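Long-range contacts in peptide amidase (Stenotrophomonas maltophilia, PDB 1M22), which probably hydrolyses amide bonds, as a peptide amidase of the amidase signature family: residues 152-157 / 194-199; 159-164 / 420-425; 287-292 / 452-457; 172-177 / 485-490. One frame throughout, in Å; residues are numbered along the deposited sequence.

Contact 1: residues 152-157 / 194-199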
loop_
_atom_site.group_PDB
_atom_site.type_symbol
_atom_site.label_atom_id
_atom_site.label_comp_id
_atom_site.label_asym_id
_atom_site.label_seq_id
_atom_site.Cartn_x
_atom_site.Cartn_y
_atom_site.Cartn_z
ATOM N N THR A 152 15.905 0.424 1.572
ATOM C CA THR A 152 15.221 -0.860 1.645
ATOM C C THR A 152 15.568 -1.602 0.352
ATOM O O THR A 152 15.688 -0.990 -0.709
ATOM C CB THR A 152 13.696 -0.661 1.770
ATOM O OG1 THR A 152 13.410 -0.009 3.016
ATOM C CG2 THR A 152 12.964 -1.999 1.728
ATOM N N ARG A 153 15.730 -2.918 0.444
ATOM C CA ARG A 153 16.099 -3.728 -0.711
ATOM C C ARG A 153 15.064 -4.773 -1.096
ATOM O O ARG A 153 14.369 -5.316 -0.239
ATOM C CB ARG A 153 17.440 -4.421 -0.444
ATOM C CG ARG A 153 18.575 -3.437 -0.226
ATOM C CD ARG A 153 19.868 -4.115 0.182
ATOM N NE ARG A 153 20.945 -3.137 0.328
ATOM C CZ ARG A 153 21.561 -2.539 -0.689
ATOM N NH1 ARG A 153 21.217 -2.817 -1.940
ATOM N NH2 ARG A 153 22.522 -1.657 -0.455
ATOM N N ASN A 154 14.975 -5.055 -2.393
ATOM C CA ASN A 154 14.045 -6.061 -2.895
ATOM C C ASN A 154 14.593 -7.427 -2.475
ATOM O O ASN A 154 15.731 -7.772 -2.801
ATOM C CB ASN A 154 13.962 -5.976 -4.416
ATOM C CG ASN A 154 12.847 -6.815 -4.984
ATOM O OD1 ASN A 154 12.723 -8.001 -4.665
ATOM N ND2 ASN A 154 12.025 -6.207 -5.837
ATOM N N PRO A 155 13.794 -8.226 -1.757
ATOM C CA PRO A 155 14.273 -9.542 -1.320
ATOM C C PRO A 155 14.522 -10.567 -2.420
ATOM O O PRO A 155 15.215 -11.563 -2.196
ATOM C CB PRO A 155 13.200 -9.985 -0.329
ATOM C CG PRO A 155 11.952 -9.380 -0.900
ATOM C CD PRO A 155 12.402 -7.994 -1.327
ATOM N N TYR A 156 13.967 -10.333 -3.605
ATOM C CA TYR A 156 14.158 -11.263 -4.713
ATOM C C TYR A 156 15.532 -11.097 -5.354
ATOM O O TYR A 156 16.037 -12.010 -6.002
ATOM C CB TYR A 156 13.045 -11.098 -5.757
ATOM C CG TYR A 156 11.708 -11.598 -5.257
ATOM C CD1 TYR A 156 10.903 -10.802 -4.442
ATOM C CD2 TYR A 156 11.288 -12.901 -5.529
ATOM C CE1 TYR A 156 9.715 -11.297 -3.904
ATOM C CE2 TYR A 156 10.104 -13.404 -4.995
ATOM C CZ TYR A 156 9.325 -12.596 -4.183
ATOM O OH TYR A 156 8.160 -13.097 -3.636
ATOM N N ARG A 157 16.128 -9.926 -5.159
ATOM C CA ARG A 157 17.461 -9.608 -5.675
ATOM C C ARG A 157 17.813 -8.323 -4.936
ATOM O O ARG A 157 17.381 -7.241 -5.324
ATOM C CB ARG A 157 17.401 -9.388 -7.180
ATOM C CG ARG A 157 18.741 -9.302 -7.863
ATOM C CD ARG A 157 18.479 -9.351 -9.358
ATOM N NE ARG A 157 18.755 -10.666 -9.843
ATOM C CZ ARG A 157 18.031 -11.627 -10.406
ATOM N NH1 ARG A 157 16.736 -11.607 -10.693
ATOM N NH2 ARG A 157 18.740 -12.701 -10.681
ATOM N N ALA A 194 3.898 -3.497 -4.233
ATOM C CA ALA A 194 3.330 -4.815 -3.992
ATOM C C ALA A 194 3.672 -5.723 -5.181
ATOM O O ALA A 194 4.160 -6.841 -5.000
ATOM C CB ALA A 194 1.819 -4.718 -3.807
ATOM N N ALA A 195 3.440 -5.239 -6.398
ATOM C CA ALA A 195 3.732 -6.033 -7.587
ATOM C C ALA A 195 5.225 -6.333 -7.721
ATOM O O ALA A 195 5.617 -7.461 -8.032
ATOM C CB ALA A 195 3.234 -5.306 -8.837
ATOM N N ILE A 196 6.045 -5.313 -7.489
ATOM C CA ILE A 196 7.499 -5.419 -7.598
ATOM C C ILE A 196 8.088 -6.442 -6.625
ATOM O O ILE A 196 9.118 -7.067 -6.914
ATOM C CB ILE A 196 8.130 -4.016 -7.376
ATOM C CG1 ILE A 196 7.876 -3.141 -8.610
ATOM C CG2 ILE A 196 9.625 -4.126 -7.059
ATOM C CD1 ILE A 196 8.699 -3.518 -9.824
ATOM N N ASN A 197 7.427 -6.625 -5.487
ATOM C CA ASN A 197 7.886 -7.570 -4.474
ATOM C C ASN A 197 7.030 -8.837 -4.370
ATOM O O ASN A 197 7.070 -9.544 -3.364
ATOM C CB ASN A 197 7.988 -6.862 -3.118
ATOM C CG ASN A 197 9.060 -5.784 -3.108
ATOM O OD1 ASN A 197 10.258 -6.084 -3.061
ATOM N ND2 ASN A 197 8.642 -4.526 -3.168
ATOM N N GLY A 198 6.247 -9.111 -5.412
ATOM C CA GLY A 198 5.449 -10.326 -5.456
ATOM C C GLY A 198 4.381 -10.576 -4.413
ATOM O O GLY A 198 4.168 -11.723 -4.006
ATOM N N VAL A 199 3.690 -9.521 -3.992
ATOM C CA VAL A 199 2.630 -9.663 -3.004
ATOM C C VAL A 199 1.367 -8.947 -3.456
ATOM O O VAL A 199 1.355 -8.267 -4.488
ATOM C CB VAL A 199 3.055 -9.117 -1.610
ATOM C CG1 VAL A 199 4.244 -9.908 -1.083
ATOM C CG2 VAL A 199 3.394 -7.638 -1.699
#
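Asn154 and Asn197 meet by sliding past each other in opposite directions, with their amide planes 38° apart. This is the tight part of the contact. ND2 of Asn154 donates to Ile196 O at 3.2 Å, with an angle of 156° at the hydrogen. The accepting oxygen lies in the amide plane of Asn154. The donor, however, stands above the carbonyl plane of Ile196 and is not on a lone pair. The same ND2 also donates to Ser161 O, so two carbonyl groups grip it. CG2 of Ile196 packs 3.4 Å from ND2 of Asn154. OD1 of Asn197 is 3.3 Å from ND2 of Asn154, but the angle is too poor for a hydrogen bond. OD1 of Asn197 also touches CD of Pro155 at 3.4 Å. ND2 of Asn197 donates to Pro193 O and Pro162 O.

Both backbones turn here. OD1 of Asn154 accepts from Tyr156 N at 2.8 Å, an Asx turn that fixes the rotation of the amide. A type I turn spans Asn154 to Arg157. On the other segment, Gly198, with positive phi, is the C-prime residue of a Schellman motif that ends helix 191-196.

The looser side is at Tyr156, which is partly exposed. Its one close point is CE1, which comes obliquely to Asn197 O at 3.2 Å. Further out the fit slackens. OH of Tyr156 stays 4.2 Å from Gly198 O and hydrogen-bonds instead to Arg488 O.

Contact 2: residues 159-164 / 420-425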
loop_
_atom_site.group_PDB
_atom_site.type_symbol
_atom_site.label_atom_id
_atom_site.label_comp_id
_atom_site.label_asym_id
_atom_site.label_seq_id
_atom_site.Cartn_x
_atom_site.Cartn_y
_atom_site.Cartn_z
ATOM N N SER A 159 20.105 -6.249 -4.852
ATOM C CA SER A 159 20.746 -5.144 -5.550
ATOM C C SER A 159 19.674 -4.309 -6.251
ATOM O O SER A 159 19.938 -3.197 -6.713
ATOM C CB SER A 159 21.696 -5.686 -6.608
ATOM O OG SER A 159 20.990 -6.551 -7.485
ATOM N N HIS A 160 18.462 -4.854 -6.325
ATOM C CA HIS A 160 17.375 -4.183 -7.016
ATOM C C HIS A 160 16.352 -3.476 -6.145
ATOM O O HIS A 160 16.233 -3.728 -4.948
ATOM C CB HIS A 160 16.704 -5.163 -7.985
ATOM C CG HIS A 160 17.592 -5.560 -9.124
ATOM N ND1 HIS A 160 17.146 -5.684 -10.422
ATOM C CD2 HIS A 160 18.920 -5.826 -9.158
ATOM C CE1 HIS A 160 18.160 -6.006 -11.206
ATOM N NE2 HIS A 160 19.248 -6.098 -10.462
ATOM N N SER A 161 15.611 -2.582 -6.785
ATOM C CA SER A 161 14.639 -1.745 -6.110
ATOM C C SER A 161 13.369 -2.391 -5.595
ATOM O O SER A 161 12.810 -3.289 -6.225
ATOM C CB SER A 161 14.247 -0.594 -7.035
ATOM O OG SER A 161 13.389 0.315 -6.372
ATOM N N PRO A 162 12.906 -1.945 -4.419
ATOM C CA PRO A 162 11.673 -2.482 -3.841
ATOM C C PRO A 162 10.521 -1.577 -4.290
ATOM O O PRO A 162 9.367 -1.819 -3.948
ATOM C CB PRO A 162 11.918 -2.355 -2.347
ATOM C CG PRO A 162 12.674 -1.061 -2.263
ATOM C CD PRO A 162 13.671 -1.193 -3.403
ATOM N N CYS A 163 10.851 -0.551 -5.071
ATOM C CA CYS A 163 9.884 0.452 -5.525
ATOM C C CYS A 163 9.392 1.212 -4.279
ATOM O O CYS A 163 10.053 1.170 -3.241
ATOM C CB CYS A 163 8.716 -0.193 -6.284
ATOM S SG CYS A 163 7.731 0.975 -7.278
ATOM N N GLY A 164 8.251 1.895 -4.361
ATOM C CA GLY A 164 7.762 2.673 -3.223
ATOM C C GLY A 164 6.379 3.243 -3.496
ATOM O O GLY A 164 5.886 3.030 -4.592
ATOM N N VAL A 420 9.449 -4.891 -14.064
ATOM C CA VAL A 420 10.153 -5.548 -12.968
ATOM C C VAL A 420 11.131 -4.613 -12.272
ATOM O O VAL A 420 11.444 -3.531 -12.769
ATOM C CB VAL A 420 10.927 -6.790 -13.451
ATOM C CG1 VAL A 420 9.957 -7.809 -14.022
ATOM C CG2 VAL A 420 11.966 -6.391 -14.488
ATOM N N ALA A 421 11.603 -5.041 -11.107
ATOM C CA ALA A 421 12.546 -4.258 -10.324
ATOM C C ALA A 421 13.800 -3.933 -11.131
ATOM O O ALA A 421 14.256 -4.733 -11.949
ATOM C CB ALA A 421 12.921 -5.017 -9.059
ATOM N N TRP A 422 14.351 -2.755 -10.873
ATOM C CA TRP A 422 15.546 -2.268 -11.550
ATOM C C TRP A 422 16.675 -2.096 -10.535
ATOM O O TRP A 422 16.432 -2.032 -9.330
ATOM C CB TRP A 422 15.234 -0.918 -12.196
ATOM C CG TRP A 422 14.698 0.076 -11.206
ATOM C CD1 TRP A 422 15.417 0.984 -10.480
ATOM C CD2 TRP A 422 13.334 0.217 -10.784
ATOM N NE1 TRP A 422 14.587 1.679 -9.632
ATOM C CE2 TRP A 422 13.303 1.228 -9.798
ATOM C CE3 TRP A 422 12.136 -0.417 -11.142
ATOM C CZ2 TRP A 422 12.119 1.622 -9.164
ATOM C CZ3 TRP A 422 10.956 -0.026 -10.510
ATOM C CH2 TRP A 422 10.960 0.985 -9.532
ATOM N N PRO A 423 17.930 -2.031 -11.009
ATOM C CA PRO A 423 19.064 -1.856 -10.097
ATOM C C PRO A 423 18.875 -0.561 -9.309
ATOM O O PRO A 423 18.557 0.478 -9.889
ATOM C CB PRO A 423 20.259 -1.777 -11.045
ATOM C CG PRO A 423 19.835 -2.626 -12.195
ATOM C CD PRO A 423 18.393 -2.225 -12.394
ATOM N N ILE A 424 19.065 -0.621 -7.996
ATOM C CA ILE A 424 18.908 0.561 -7.155
ATOM C C ILE A 424 19.834 1.693 -7.589
ATOM O O ILE A 424 19.407 2.842 -7.691
ATOM C CB ILE A 424 19.182 0.233 -5.668
ATOM C CG1 ILE A 424 18.115 -0.736 -5.148
ATOM C CG2 ILE A 424 19.187 1.517 -4.840
ATOM C CD1 ILE A 424 18.385 -1.251 -3.750
ATOM N N ARG A 425 21.096 1.364 -7.847
ATOM C CA ARG A 425 22.081 2.359 -8.260
ATOM C C ARG A 425 21.904 2.815 -9.706
ATOM O O ARG A 425 22.861 3.247 -10.349
ATOM C CB ARG A 425 23.498 1.810 -8.063
ATOM C CG ARG A 425 23.910 1.653 -6.606
ATOM C CD ARG A 425 25.269 0.976 -6.484
ATOM N NE ARG A 425 25.706 0.857 -5.095
ATOM C CZ ARG A 425 26.094 1.881 -4.341
ATOM N NH1 ARG A 425 26.102 3.110 -4.838
ATOM N NH2 ARG A 425 26.474 1.676 -3.087
HETATM O O HOH W 1 22.148 -1.605 -6.644
#
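Two backbone hydrogen bonds join Ser159 and Ser161 to Ile424 and Trp422. Ile424 N donates to Ser159 O at 3.0 Å. Ser161 N donates to Trp422 O at 2.7 Å. Between them, His160 and Pro423 form a single beta bridge. A water also donates to Ser159 O and is held weakly by Arg425 N. Within its own segment, OG of Ser161 accepts from Cys163 N, making an ST turn.

One weak polar bond across the contact involves a side chain. ND1 of His160 donates to Ala421 O at 3.4 Å, and that oxygen lies at the edge of the imidazole, in its plane.

The rings take part through CH-pi contacts. CG of Pro423 sits over a face of the His160 ring, 4.2 Å from its centroid. CB of Ser161 lies over the indole of Trp422, 3.6 Å from the centroid of the five-membered ring. With chi1 at 55°, CG of Trp422 stands between the backbone N and the carbonyl carbon, and this folds the indole back over Ser161.

Sulfur and aliphatic groups close the contact. SG of Cys163 meets the indole edge, 3.9 Å from Trp422 CH2. CG1 of Ile424 packs 3.4 Å from His160 C.

The Cys163 side chain lies about 8 Å from those of the active-site residues Ser165 and Ser189, so this loop pairing borders the catalytic region. Cys163 and Ala421 both lean on helix 191-196, Pro162 rests on helix 167-174, and His160 touches Leu457 of strand 457-464.

Contact 3: residues 287-292 / 452-457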
loop_
_atom_site.group_PDB
_atom_site.type_symbol
_atom_site.label_atom_id
_atom_site.label_comp_id
_atom_site.label_asym_id
_atom_site.label_seq_id
_atom_site.Cartn_x
_atom_site.Cartn_y
_atom_site.Cartn_z
ATOM N N ARG A 287 9.372 -6.385 -22.302
ATOM C CA ARG A 287 10.165 -7.602 -22.449
ATOM C C ARG A 287 9.784 -8.712 -21.468
ATOM O O ARG A 287 9.903 -8.546 -20.251
ATOM C CB ARG A 287 11.656 -7.282 -22.298
ATOM C CG ARG A 287 12.575 -8.454 -22.621
ATOM C CD ARG A 287 14.037 -8.109 -22.371
ATOM N NE ARG A 287 14.322 -7.900 -20.953
ATOM C CZ ARG A 287 14.233 -8.847 -20.022
ATOM N NH1 ARG A 287 13.867 -10.078 -20.354
ATOM N NH2 ARG A 287 14.513 -8.562 -18.756
ATOM N N GLY A 288 9.329 -9.841 -22.009
ATOM C CA GLY A 288 8.946 -10.974 -21.184
ATOM C C GLY A 288 7.507 -10.958 -20.696
ATOM O O GLY A 288 7.035 -11.932 -20.111
ATOM N N MET A 289 6.801 -9.862 -20.952
ATOM C CA MET A 289 5.417 -9.723 -20.504
ATOM C C MET A 289 4.345 -10.463 -21.313
ATOM O O MET A 289 3.426 -11.042 -20.736
ATOM C CB MET A 289 5.046 -8.239 -20.430
ATOM C CG MET A 289 3.767 -7.944 -19.646
ATOM S SD MET A 289 3.935 -8.251 -17.863
ATOM C CE MET A 289 4.808 -6.781 -17.351
ATOM N N PRO A 290 4.443 -10.461 -22.655
ATOM C CA PRO A 290 3.429 -11.149 -23.462
ATOM C C PRO A 290 2.947 -12.516 -22.968
ATOM O O PRO A 290 1.744 -12.745 -22.849
ATOM C CB PRO A 290 4.079 -11.215 -24.842
ATOM C CG PRO A 290 4.823 -9.926 -24.897
ATOM C CD PRO A 290 5.477 -9.865 -23.524
ATOM N N PRO A 291 3.871 -13.442 -22.670
ATOM C CA PRO A 291 3.452 -14.768 -22.198
ATOM C C PRO A 291 2.668 -14.727 -20.890
ATOM O O PRO A 291 1.708 -15.479 -20.701
ATOM C CB PRO A 291 4.775 -15.516 -22.042
ATOM C CG PRO A 291 5.683 -14.830 -23.021
ATOM C CD PRO A 291 5.333 -13.381 -22.824
ATOM N N LEU A 292 3.086 -13.850 -19.985
ATOM C CA LEU A 292 2.428 -13.736 -18.691
ATOM C C LEU A 292 1.026 -13.159 -18.781
ATOM O O LEU A 292 0.085 -13.725 -18.227
ATOM C CB LEU A 292 3.268 -12.879 -17.743
ATOM C CG LEU A 292 4.626 -13.459 -17.344
ATOM C CD1 LEU A 292 5.347 -12.478 -16.440
ATOM C CD2 LEU A 292 4.430 -14.798 -16.643
ATOM N N GLY A 452 3.236 -13.971 -11.824
ATOM C CA GLY A 452 4.405 -14.646 -12.354
ATOM C C GLY A 452 5.675 -13.854 -12.147
ATOM O O GLY A 452 5.728 -12.938 -11.328
ATOM N N GLN A 453 6.708 -14.218 -12.896
ATOM C CA GLN A 453 7.989 -13.539 -12.803
ATOM C C GLN A 453 8.648 -13.482 -14.168
ATOM O O GLN A 453 8.318 -14.261 -15.063
ATOM C CB GLN A 453 8.928 -14.283 -11.843
ATOM C CG GLN A 453 8.459 -14.342 -10.398
ATOM C CD GLN A 453 9.417 -15.111 -9.500
ATOM O OE1 GLN A 453 9.235 -15.165 -8.282
ATOM N NE2 GLN A 453 10.439 -15.714 -10.098
ATOM N N ILE A 454 9.563 -12.535 -14.320
ATOM C CA ILE A 454 10.344 -12.388 -15.539
ATOM C C ILE A 454 11.780 -12.359 -15.025
ATOM O O ILE A 454 12.150 -11.479 -14.246
ATOM C CB ILE A 454 10.039 -11.069 -16.284
ATOM C CG1 ILE A 454 8.584 -11.064 -16.762
ATOM C CG2 ILE A 454 10.991 -10.914 -17.471
ATOM C CD1 ILE A 454 8.155 -9.779 -17.444
ATOM N N ASP A 455 12.568 -13.346 -15.433
ATOM C CA ASP A 455 13.960 -13.439 -15.009
ATOM C C ASP A 455 14.096 -13.450 -13.486
ATOM O O ASP A 455 15.031 -12.865 -12.934
ATOM C CB ASP A 455 14.768 -12.276 -15.590
ATOM C CG ASP A 455 14.780 -12.271 -17.106
ATOM O OD1 ASP A 455 15.150 -13.304 -17.702
ATOM O OD2 ASP A 455 14.424 -11.232 -17.702
ATOM N N GLY A 456 13.155 -14.106 -12.812
ATOM C CA GLY A 456 13.201 -14.199 -11.361
ATOM C C GLY A 456 12.629 -13.028 -10.580
ATOM O O GLY A 456 12.619 -13.053 -9.350
ATOM N N LEU A 457 12.147 -12.006 -11.279
ATOM C CA LEU A 457 11.584 -10.830 -10.618
ATOM C C LEU A 457 10.061 -10.824 -10.780
ATOM O O LEU A 457 9.545 -10.993 -11.883
ATOM C CB LEU A 457 12.201 -9.564 -11.213
ATOM C CG LEU A 457 13.730 -9.473 -11.066
ATOM C CD1 LEU A 457 14.245 -8.245 -11.797
ATOM C CD2 LEU A 457 14.108 -9.418 -9.591
#
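Arg287 and Asp455 form a salt bridge at the rim of this contact. NH1 and NH2 of Arg287 both donate to OD2 of Asp455, each at 2.9 Å. The grip is end-on, and both bonds go to one oxygen. That oxygen lies at the edge of the guanidinium, 8° out of its plane. NH1 meets the syn lone pair, while NH2 comes nearly along the C-O axis. The guanidinium and carboxylate planes are 35° apart. A bend at chi3 (67°) in the otherwise extended Arg287 chain brings the group round to Asp455. Both residues are exposed.

Asp455 is the first corner residue of a type I' turn. The turn runs from Ile454 to Leu457 and makes a tight beta hairpin of strands 446-454 and 457-464. Ile454 N bonds to Leu457 O at 2.9 Å, and Leu457 N bonds back to Ile454 O.

The apolar part lies deeper. Ile454 points toward helix 289-302 and its approach. Its CD1 rests 3.5 Å from Gly288 C, close to Arg287 O, and Met289 CE approaches the same methyl more loosely. CD1 of Leu292 packs on CG1 of Ile454 at 3.5 Å, and it also reaches Gln453 O at 3.7 Å. CD2 of Leu292 lies over Gly452, 4.3 Å from its CA. Met289, Leu292 and Ile454 all touch Val459 on the second hairpin strand.

Contact 4: residues 172-177 / 485-490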
loop_
_atom_site.group_PDB
_atom_site.type_symbol
_atom_site.label_atom_id
_atom_site.label_comp_id
_atom_site.label_asym_id
_atom_site.label_seq_id
_atom_site.Cartn_x
_atom_site.Cartn_y
_atom_site.Cartn_z
ATOM N N ALA A 172 8.573 -6.462 3.669
ATOM C CA ALA A 172 8.338 -7.216 4.897
ATOM C C ALA A 172 7.352 -8.362 4.682
ATOM O O ALA A 172 7.562 -9.474 5.164
ATOM C CB ALA A 172 7.832 -6.288 5.987
ATOM N N VAL A 173 6.272 -8.095 3.960
ATOM C CA VAL A 173 5.289 -9.137 3.706
ATOM C C VAL A 173 5.872 -10.224 2.800
ATOM O O VAL A 173 5.668 -11.417 3.034
ATOM C CB VAL A 173 4.011 -8.537 3.075
ATOM C CG1 VAL A 173 3.080 -9.644 2.611
ATOM C CG2 VAL A 173 3.307 -7.653 4.098
ATOM N N ALA A 174 6.613 -9.815 1.775
ATOM C CA ALA A 174 7.215 -10.770 0.846
ATOM C C ALA A 174 8.255 -11.658 1.521
ATOM O O ALA A 174 8.416 -12.818 1.148
ATOM C CB ALA A 174 7.858 -10.025 -0.317
ATOM N N ALA A 175 8.957 -11.097 2.502
ATOM C CA ALA A 175 10.010 -11.810 3.226
ATOM C C ALA A 175 9.513 -12.481 4.498
ATOM O O ALA A 175 10.308 -12.986 5.284
ATOM C CB ALA A 175 11.147 -10.844 3.559
ATOM N N ASN A 176 8.201 -12.489 4.698
ATOM C CA ASN A 176 7.603 -13.098 5.881
ATOM C C ASN A 176 8.142 -12.538 7.202
ATOM O O ASN A 176 8.422 -13.286 8.147
ATOM C CB ASN A 176 7.762 -14.626 5.840
ATOM C CG ASN A 176 6.852 -15.278 4.808
ATOM O OD1 ASN A 176 7.276 -15.598 3.695
ATOM N ND2 ASN A 176 5.592 -15.468 5.172
ATOM N N LEU A 177 8.265 -11.214 7.265
ATOM C CA LEU A 177 8.727 -10.536 8.471
ATOM C C LEU A 177 7.539 -10.187 9.371
ATOM O O LEU A 177 7.714 -9.706 10.487
ATOM C CB LEU A 177 9.489 -9.257 8.118
ATOM C CG LEU A 177 10.719 -9.402 7.222
ATOM C CD1 LEU A 177 11.414 -8.055 7.118
ATOM C CD2 LEU A 177 11.675 -10.444 7.787
ATOM N N ARG A 485 -2.195 -19.236 -8.213
ATOM C CA ARG A 485 -1.255 -19.346 -7.092
ATOM C C ARG A 485 0.170 -19.083 -7.582
ATOM O O ARG A 485 1.099 -19.835 -7.280
ATOM C CB ARG A 485 -1.352 -20.748 -6.477
ATOM C CG ARG A 485 -2.761 -21.124 -6.011
ATOM C CD ARG A 485 -3.207 -20.264 -4.838
ATOM N NE ARG A 485 -2.423 -20.533 -3.637
ATOM C CZ ARG A 485 -2.514 -21.646 -2.913
ATOM N NH1 ARG A 485 -3.362 -22.606 -3.263
ATOM N NH2 ARG A 485 -1.758 -21.798 -1.835
ATOM N N ALA A 486 0.332 -17.983 -8.312
ATOM C CA ALA A 486 1.610 -17.619 -8.911
ATOM C C ALA A 486 2.705 -17.115 -7.989
ATOM O O ALA A 486 3.883 -17.190 -8.341
ATOM C CB ALA A 486 1.378 -16.605 -10.016
ATOM N N ARG A 487 2.349 -16.593 -6.824
ATOM C CA ARG A 487 3.385 -16.091 -5.935
ATOM C C ARG A 487 4.410 -17.151 -5.571
ATOM O O ARG A 487 4.075 -18.307 -5.316
ATOM C CB ARG A 487 2.799 -15.524 -4.645
ATOM C CG ARG A 487 3.892 -15.163 -3.639
ATOM C CD ARG A 487 3.369 -14.548 -2.356
ATOM N NE ARG A 487 4.346 -14.734 -1.286
ATOM C CZ ARG A 487 5.458 -14.018 -1.143
ATOM N NH1 ARG A 487 5.743 -13.033 -1.989
ATOM N NH2 ARG A 487 6.314 -14.324 -0.179
ATOM N N ARG A 488 5.667 -16.731 -5.557
ATOM C CA ARG A 488 6.782 -17.585 -5.183
ATOM C C ARG A 488 7.590 -16.736 -4.210
ATOM O O ARG A 488 7.894 -15.578 -4.501
ATOM C CB ARG A 488 7.625 -17.939 -6.411
ATOM C CG ARG A 488 6.938 -18.897 -7.373
ATOM C CD ARG A 488 6.765 -20.272 -6.739
ATOM N NE ARG A 488 6.049 -21.205 -7.607
ATOM C CZ ARG A 488 4.737 -21.176 -7.822
ATOM N NH1 ARG A 488 3.983 -20.262 -7.231
ATOM N NH2 ARG A 488 4.176 -22.068 -8.629
ATOM N N PRO A 489 7.923 -17.283 -3.031
ATOM C CA PRO A 489 8.698 -16.502 -2.064
ATOM C C PRO A 489 10.110 -16.226 -2.559
ATOM O O PRO A 489 10.629 -16.934 -3.425
ATOM C CB PRO A 489 8.686 -17.384 -0.822
ATOM C CG PRO A 489 8.673 -18.768 -1.404
ATOM C CD PRO A 489 7.662 -18.642 -2.523
ATOM N N PRO A 490 10.744 -15.173 -2.028
ATOM C CA PRO A 490 12.108 -14.836 -2.438
ATOM C C PRO A 490 13.088 -15.846 -1.857
ATOM O O PRO A 490 12.839 -16.427 -0.804
ATOM C CB PRO A 490 12.301 -13.437 -1.864
ATOM C CG PRO A 490 11.483 -13.479 -0.610
ATOM C CD PRO A 490 10.223 -14.179 -1.069
#
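Arg487 reaches Ala174 with the far end of a long side chain. Its CB points toward the helix end, and CG is anti to the backbone N (chi1 173°). The chain is extended from CG to NE and packs beside Val199 and Pro450. This extension carries the guanidinium to Ala174. NE makes a salt bridge with Glu10. At the tip the two terminal nitrogens take different partners. NH1 lies 4.0 Å from CB of Ala174 and donates to Gly198 O. NH2 donates to Ala174 O at 2.9 Å, with an angle of 149° at the hydrogen. The donor is tilted 21° from the carbonyl plane. Three partners therefore fix the guanidinium, and the nearby carboxylate of Glu10 probably helps to balance its charge.

Ala174 O has a second neighbour, CD of Pro490, at 3.2 Å. This carbonyl belongs to the last turn of its helix. The turn closes in a Schellman motif, with Asn176 at C-prime and Leu177 N bonded to Ala172 O at 2.8 Å.

The contact sets the end of helix 167-174 against the loop that follows helix 470-484. Helix 27-43 adjoins Asn176 and Leu177, and strand 446-454 runs beside Arg487 and Arg488.

Along the chain, the first segments of contacts 1, 2 and 4 come close together, between residues 152 and 177. Their second segments lie progressively further on, at 194-199, 420-425 and 485-490, and the segments of these three contacts alternate. Contact 3 lies within the loop closed by contact 4. Contacts 1 and 2 are centred about 8 Å apart, as are contacts 1 and 4; contact 1 lies between the other two. Contact 3 is further out, its centre about 15 to 17 Å from the others. Helices 167-174 and 191-196 and the hairpin of strands 446-454 and 457-464 run through the group. Contacts 2 and 4 join loops 420-425 and 485-490 to 159-164 and 172-177, which flank Ser165 in sequence.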